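Local atomic coordinates of hydroxyglutarate synthase (PDB entry 6W1K), a protein that catalyses the decarboxylation and hydroxylation of 2-oxoadipate to D-2-hydroxyglutarate in plant lysine catabolism, using iron(II) and molecular oxygen. Residues K41-L46 and I266-R271; E45-Y50 and N214-D219. All coordinates share one frame; numbering follows the deposited sequence.

Both contacts use helix 38-51, and their centres lie about 8 Å apart on the same side of the chain's centre. In contact 1 the helix packs I43 and L44 on strand 258-271, whose E267 binds the metal beside 2-oxoadipate. Contact 2, one turn further on, brings helix 210-219 against the same helix through F216. The two meet directly: V217 of contact 2 packs by CG2 on F268 CZ at 4.1 Å, and I43 CD1 is 4.1 Å from V217 CG1. The apolar layer thus runs on from the strand to both helices. Contact 2 is more remote from the metal, the side chain of V47 being about 12 Å from that of E267.

Contact 1: K41-L46 and I266-R271; sequences KTILEL and IEFAER. With NI (nickel (II) ion), chain E; OOG (2-oxoadipic acid), chain F.
In this glyoxalase-clan (VOC-like) fold, helix 38-51 packs on metal-bearing strand 258-271 through two helix residues, I43 and L44, and two strand residues, I266 and F268. The helix and strand segments run at 39° to each other with axes 10.1 Å apart, a spacing filled by aliphatic and aromatic carbon. I266 offers both its branches. CG1 stands anti to the backbone N (chi1 -175°) and carries CD1 out to L44, where it lies 3.8 Å from CG, at the fork of the leucine. The other branch, CG2, receives I43 CD1 at 4.0 Å. I43 also reaches F268: its CG2 approaches the ring obliquely at CE1, 4.0 Å away, the two side chains nearly perpendicular to one another. Y33 of helix 16-36 touches I266 on the strand, and F222, from a loop, packs on I43 of the helix, so the buried patch continues beyond these four residues.

E267, between I266 and F268, sends its extended side chain to the active site instead. There H59 and H195 complete the protein ligands of the nickel ion, which occupies the site of the iron(II) cofactor, and 2-oxoadipate chelates it through O3 and O5. Q241 NE2 hydrogen-bonds the second carboxylate oxygen, OE2, which helps fix the rotation of the group. The metal bond itself is made by E267 OE1, 1.9 Å from the nickel.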
loop_
_atom_site.group_PDB
_atom_site.type_symbol
_atom_site.label_atom_id
_atom_site.label_comp_id
_atom_site.label_asym_id
_atom_site.label_seq_id
_atom_site.Cartn_x
_atom_site.Cartn_y
_atom_site.Cartn_z
ATOM N N LYS A 41 9.191 9.058 -5.902
ATOM C CA LYS A 41 9.573 9.247 -7.293
ATOM C C LYS A 41 11.084 9.230 -7.448
ATOM O O LYS A 41 11.611 8.642 -8.398
ATOM C CB LYS A 41 8.997 10.559 -7.809
ATOM C CG LYS A 41 9.286 10.880 -9.263
ATOM C CD LYS A 41 8.662 12.218 -9.645
ATOM C CE LYS A 41 9.035 12.630 -11.068
ATOM N NZ LYS A 41 8.683 14.067 -11.360
ATOM N N THR A 42 11.805 9.896 -6.542
ATOM C CA THR A 42 13.259 9.928 -6.665
ATOM C C THR A 42 13.864 8.551 -6.457
ATOM O O THR A 42 14.761 8.142 -7.197
ATOM C CB THR A 42 13.864 10.908 -5.666
ATOM O OG1 THR A 42 13.436 12.217 -6.000
ATOM C CG2 THR A 42 15.407 10.851 -5.720
ATOM N N ILE A 43 13.409 7.842 -5.423
ATOM C CA ILE A 43 13.950 6.519 -5.133
ATOM C C ILE A 43 13.727 5.576 -6.310
ATOM O O ILE A 43 14.613 4.790 -6.653
ATOM C CB ILE A 43 13.329 5.961 -3.839
ATOM C CG1 ILE A 43 13.928 6.667 -2.632
ATOM C CG2 ILE A 43 13.620 4.458 -3.682
ATOM C CD1 ILE A 43 13.255 6.353 -1.303
ATOM N N LEU A 44 12.538 5.616 -6.928
ATOM C CA LEU A 44 12.292 4.767 -8.091
ATOM C C LEU A 44 13.229 5.115 -9.247
ATOM O O LEU A 44 13.707 4.230 -9.975
ATOM C CB LEU A 44 10.828 4.888 -8.508
ATOM C CG LEU A 44 9.824 4.188 -7.591
ATOM C CD1 LEU A 44 8.422 4.684 -7.876
ATOM C CD2 LEU A 44 9.917 2.676 -7.775
ATOM N N GLU A 45 13.532 6.395 -9.421
ATOM C CA GLU A 45 14.522 6.756 -10.431
ATOM C C GLU A 45 15.909 6.251 -10.042
ATOM O O GLU A 45 16.667 5.774 -10.899
ATOM C CB GLU A 45 14.525 8.269 -10.636
ATOM C CG GLU A 45 13.221 8.788 -11.249
ATOM C CD GLU A 45 13.094 10.312 -11.246
ATOM O OE1 GLU A 45 13.912 10.983 -10.573
ATOM O OE2 GLU A 45 12.168 10.835 -11.919
ATOM N N LEU A 46 16.272 6.362 -8.760
ATOM C CA LEU A 46 17.609 5.944 -8.343
ATOM C C LEU A 46 17.802 4.439 -8.514
ATOM O O LEU A 46 18.890 3.973 -8.885
ATOM C CB LEU A 46 17.853 6.338 -6.885
ATOM C CG LEU A 46 18.097 7.823 -6.596
ATOM C CD1 LEU A 46 18.063 8.075 -5.074
ATOM C CD2 LEU A 46 19.413 8.311 -7.191
ATOM N N ILE A 266 6.978 4.943 0.386
ATOM C CA ILE A 266 7.286 3.796 -0.459
ATOM C C ILE A 266 7.887 2.699 0.411
ATOM O O ILE A 266 8.634 2.973 1.358
ATOM C CB ILE A 266 8.219 4.185 -1.635
ATOM C CG1 ILE A 266 8.421 2.980 -2.567
ATOM C CG2 ILE A 266 9.582 4.718 -1.161
ATOM C CD1 ILE A 266 9.034 3.316 -3.967
ATOM N N GLU A 267 7.542 1.452 0.101
ATOM C CA GLU A 267 8.004 0.299 0.855
ATOM C C GLU A 267 8.896 -0.565 -0.036
ATOM O O GLU A 267 8.881 -0.462 -1.274
ATOM C CB GLU A 267 6.797 -0.477 1.411
ATOM C CG GLU A 267 7.136 -1.705 2.203
ATOM C CD GLU A 267 5.944 -2.645 2.354
ATOM O OE1 GLU A 267 4.841 -2.149 2.635
ATOM O OE2 GLU A 267 6.100 -3.881 2.187
ATOM N N PHE A 268 9.752 -1.350 0.627
ATOM C CA PHE A 268 10.640 -2.327 -0.002
ATOM C C PHE A 268 10.476 -3.659 0.719
ATOM O O PHE A 268 10.448 -3.708 1.954
ATOM C CB PHE A 268 12.088 -1.838 0.042
ATOM C CG PHE A 268 12.207 -0.339 0.016
ATOM C CD1 PHE A 268 11.942 0.378 -1.145
ATOM C CD2 PHE A 268 12.596 0.351 1.158
ATOM C CE1 PHE A 268 12.061 1.769 -1.166
ATOM C CE2 PHE A 268 12.716 1.729 1.152
ATOM C CZ PHE A 268 12.439 2.445 -0.004
ATOM N N ALA A 269 10.317 -4.729 -0.047
ATOM C CA ALA A 269 9.999 -6.015 0.547
ATOM C C ALA A 269 10.803 -7.120 -0.105
ATOM O O ALA A 269 10.994 -7.145 -1.329
ATOM C CB ALA A 269 8.500 -6.320 0.444
ATOM N N GLU A 270 11.276 -8.036 0.729
ATOM C CA GLU A 270 11.953 -9.241 0.267
ATOM C C GLU A 270 11.155 -10.441 0.745
ATOM O O GLU A 270 10.880 -10.567 1.943
ATOM C CB GLU A 270 13.392 -9.337 0.791
ATOM C CG GLU A 270 14.177 -10.527 0.160
ATOM C CD GLU A 270 15.697 -10.472 0.374
ATOM O OE1 GLU A 270 16.196 -9.446 0.862
ATOM O OE2 GLU A 270 16.392 -11.471 0.053
ATOM N N ARG A 271 10.777 -11.303 -0.182
ATOM C CA ARG A 271 10.117 -12.562 0.129
ATOM C C ARG A 271 11.112 -13.690 -0.107
ATOM O O ARG A 271 11.544 -13.913 -1.246
ATOM C CB ARG A 271 8.864 -12.746 -0.722
ATOM C CG ARG A 271 7.868 -11.565 -0.611
ATOM C CD ARG A 271 6.592 -11.744 -1.494
ATOM N NE ARG A 271 5.646 -10.686 -1.140
ATOM C CZ ARG A 271 4.780 -10.747 -0.134
ATOM N NH1 ARG A 271 4.001 -9.714 0.121
ATOM N NH2 ARG A 271 4.672 -11.848 0.591
HETATM NI NI NI E . 2.979 -2.453 2.372
HETATM C C2 OOG F . -0.545 -0.339 5.030
HETATM C C3 OOG F . 0.571 -0.841 5.948
HETATM C C4 OOG F . 0.646 -2.371 5.901
HETATM C C6 OOG F . 2.315 -4.070 4.743
HETATM O O4 OOG F . 2.167 -4.917 5.659
HETATM O O3 OOG F . 3.224 -4.223 3.897
HETATM C C5 OOG F . 1.394 -2.858 4.660
HETATM C C1 OOG F . -0.810 1.162 5.217
HETATM O O1 OOG F . -1.822 1.638 4.834
HETATM O O2 OOG F . 0.124 1.997 5.831
HETATM O O5 OOG F . 1.266 -2.305 3.626
#

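Contact 2: E45-Y50 and N214-D219; sequences ELVRSY and NKFVED. With SO4 (sulfate ion), chain G.
F216 of helix 210-219 reaches across to helix 38-51 and meets L46 and V47 there and, one turn on, Y50. From CB the side chain heads toward the other helix, with CG anti to the backbone N (chi1 173°), so the ring extends outward from its own helix. CD2 lies over one face of the Y50 ring. Next to it, CE2 comes within 3.7 Å of Y50 CD1, and the two rings, centroids 5.0 Å apart and planes at 50°, meet obliquely as their side chains run antiparallel alongside one another. On the other flank CE1 meets V47 CG2 at 4.0 Å. The far end of the ring, CZ, is 4.0 Å from L46 CB, and the carbonyl oxygen of L46 stands at the ring edge, near its plane, 3.8 Å from CZ. A serine in place of F216 would probably leave V47 CG2 and that face of the Y50 ring without their main partner across this junction and open a gap between the helices.

Polar groups lie around the margins. Y50 OH hydrogen-bonds D206, K215 NZ forms a salt bridge to D219 OD1 at 2.9 Å along its own helix, and R48 NE donates to O3 of a sulfate probably picked up from the crystallisation solution. The helix segments cross at 118°, their axes 11.6 Å apart. Midway along helix 210-219, N214 OD1 accepts a hydrogen bond from S242 OG of strand 239-243, which tethers this helix to the sheet carrying strand 258-271.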
loop_
_atom_site.group_PDB
_atom_site.type_symbol
_atom_site.label_atom_id
_atom_site.label_comp_id
_atom_site.label_asym_id
_atom_site.label_seq_id
_atom_site.Cartn_x
_atom_site.Cartn_y
_atom_site.Cartn_z
ATOM N N GLU A 45 13.532 6.395 -9.421
ATOM C CA GLU A 45 14.522 6.756 -10.431
ATOM C C GLU A 45 15.909 6.251 -10.042
ATOM O O GLU A 45 16.667 5.774 -10.899
ATOM C CB GLU A 45 14.525 8.269 -10.636
ATOM C CG GLU A 45 13.221 8.788 -11.249
ATOM C CD GLU A 45 13.094 10.312 -11.246
ATOM O OE1 GLU A 45 13.912 10.983 -10.573
ATOM O OE2 GLU A 45 12.168 10.835 -11.919
ATOM N N LEU A 46 16.272 6.362 -8.760
ATOM C CA LEU A 46 17.609 5.944 -8.343
ATOM C C LEU A 46 17.802 4.439 -8.514
ATOM O O LEU A 46 18.890 3.973 -8.885
ATOM C CB LEU A 46 17.853 6.338 -6.885
ATOM C CG LEU A 46 18.097 7.823 -6.596
ATOM C CD1 LEU A 46 18.063 8.075 -5.074
ATOM C CD2 LEU A 46 19.413 8.311 -7.191
ATOM N N VAL A 47 16.774 3.662 -8.197
ATOM C CA VAL A 47 16.872 2.217 -8.338
ATOM C C VAL A 47 16.982 1.833 -9.807
ATOM O O VAL A 47 17.749 0.936 -10.176
ATOM C CB VAL A 47 15.659 1.553 -7.661
ATOM C CG1 VAL A 47 15.633 0.066 -8.002
ATOM C CG2 VAL A 47 15.697 1.797 -6.144
ATOM N N ARG A 48 16.195 2.480 -10.665
ATOM C CA ARG A 48 16.263 2.170 -12.089
ATOM C C ARG A 48 17.657 2.444 -12.631
ATOM O O ARG A 48 18.205 1.633 -13.383
ATOM C CB ARG A 48 15.215 2.979 -12.853
ATOM C CG ARG A 48 15.391 2.956 -14.373
ATOM C CD ARG A 48 14.978 1.619 -14.976
ATOM N NE ARG A 48 15.032 1.620 -16.441
ATOM C CZ ARG A 48 14.035 2.013 -17.227
ATOM N NH1 ARG A 48 12.895 2.435 -16.691
ATOM N NH2 ARG A 48 14.172 1.981 -18.550
ATOM N N SER A 49 18.259 3.575 -12.240
ATOM C CA SER A 49 19.584 3.926 -12.741
ATOM C C SER A 49 20.643 2.964 -12.225
ATOM O O SER A 49 21.580 2.608 -12.948
ATOM C CB SER A 49 19.944 5.354 -12.325
ATOM O OG SER A 49 19.088 6.305 -12.928
ATOM N N TYR A 50 20.515 2.544 -10.970
ATOM C CA TYR A 50 21.501 1.662 -10.359
ATOM C C TYR A 50 21.362 0.216 -10.836
ATOM O O TYR A 50 22.358 -0.450 -11.120
ATOM C CB TYR A 50 21.345 1.730 -8.842
ATOM C CG TYR A 50 22.387 0.959 -8.083
ATOM C CD1 TYR A 50 23.584 1.565 -7.701
ATOM C CD2 TYR A 50 22.177 -0.366 -7.737
ATOM C CE1 TYR A 50 24.553 0.865 -6.997
ATOM C CE2 TYR A 50 23.140 -1.078 -7.032
ATOM C CZ TYR A 50 24.323 -0.454 -6.661
ATOM O OH TYR A 50 25.281 -1.157 -5.970
ATOM N N ASN A 214 18.457 -1.211 1.914
ATOM C CA ASN A 214 18.251 -0.187 2.935
ATOM C C ASN A 214 19.439 0.762 3.025
ATOM O O ASN A 214 19.261 1.983 3.155
ATOM C CB ASN A 214 17.991 -0.844 4.286
ATOM C CG ASN A 214 16.597 -1.403 4.391
ATOM O OD1 ASN A 214 15.745 -1.147 3.538
ATOM N ND2 ASN A 214 16.357 -2.197 5.419
ATOM N N LYS A 215 20.662 0.230 2.953
ATOM C CA LYS A 215 21.836 1.097 3.040
ATOM C C LYS A 215 21.953 1.982 1.797
ATOM O O LYS A 215 22.363 3.143 1.887
ATOM C CB LYS A 215 23.098 0.262 3.237
ATOM C CG LYS A 215 24.386 1.074 3.287
ATOM C CD LYS A 215 25.499 0.359 2.548
ATOM C CE LYS A 215 26.886 0.687 3.117
ATOM N NZ LYS A 215 26.972 2.049 3.744
ATOM N N PHE A 216 21.587 1.453 0.630
ATOM C CA PHE A 216 21.500 2.268 -0.581
ATOM C C PHE A 216 20.544 3.452 -0.390
ATOM O O PHE A 216 20.864 4.582 -0.769
ATOM C CB PHE A 216 21.067 1.370 -1.755
ATOM C CG PHE A 216 20.765 2.114 -3.035
ATOM C CD1 PHE A 216 19.447 2.414 -3.385
ATOM C CD2 PHE A 216 21.791 2.501 -3.890
ATOM C CE1 PHE A 216 19.155 3.102 -4.547
ATOM C CE2 PHE A 216 21.509 3.179 -5.059
ATOM C CZ PHE A 216 20.180 3.480 -5.392
ATOM N N VAL A 217 19.377 3.225 0.206
ATOM C CA VAL A 217 18.428 4.319 0.380
ATOM C C VAL A 217 18.972 5.337 1.372
ATOM O O VAL A 217 18.933 6.551 1.126
ATOM C CB VAL A 217 17.064 3.765 0.824
ATOM C CG1 VAL A 217 16.124 4.898 1.247
ATOM C CG2 VAL A 217 16.465 2.986 -0.271
ATOM N N GLU A 218 19.529 4.861 2.489
ATOM C CA GLU A 218 20.045 5.777 3.504
ATOM C C GLU A 218 21.250 6.557 3.002
ATOM O O GLU A 218 21.460 7.712 3.407
ATOM C CB GLU A 218 20.414 4.997 4.765
ATOM C CG GLU A 218 19.214 4.407 5.508
ATOM C CD GLU A 218 19.621 3.521 6.688
ATOM O OE1 GLU A 218 20.648 2.804 6.593
ATOM O OE2 GLU A 218 18.906 3.554 7.717
ATOM N N ASP A 219 22.064 5.957 2.135
ATOM C CA ASP A 219 23.227 6.681 1.643
ATOM C C ASP A 219 22.876 7.697 0.565
ATOM O O ASP A 219 23.698 8.571 0.276
ATOM C CB ASP A 219 24.279 5.698 1.135
ATOM C CG ASP A 219 25.007 4.988 2.276
ATOM O OD1 ASP A 219 25.550 3.893 2.027
ATOM O OD2 ASP A 219 25.030 5.509 3.422
HETATM S S SO4 G . 18.000 0.874 -18.840
HETATM O O1 SO4 G . 16.957 0.101 -19.512
HETATM O O2 SO4 G . 19.183 0.035 -18.660
HETATM O O3 SO4 G . 17.521 1.327 -17.535
HETATM O O4 SO4 G . 18.343 2.032 -19.665
#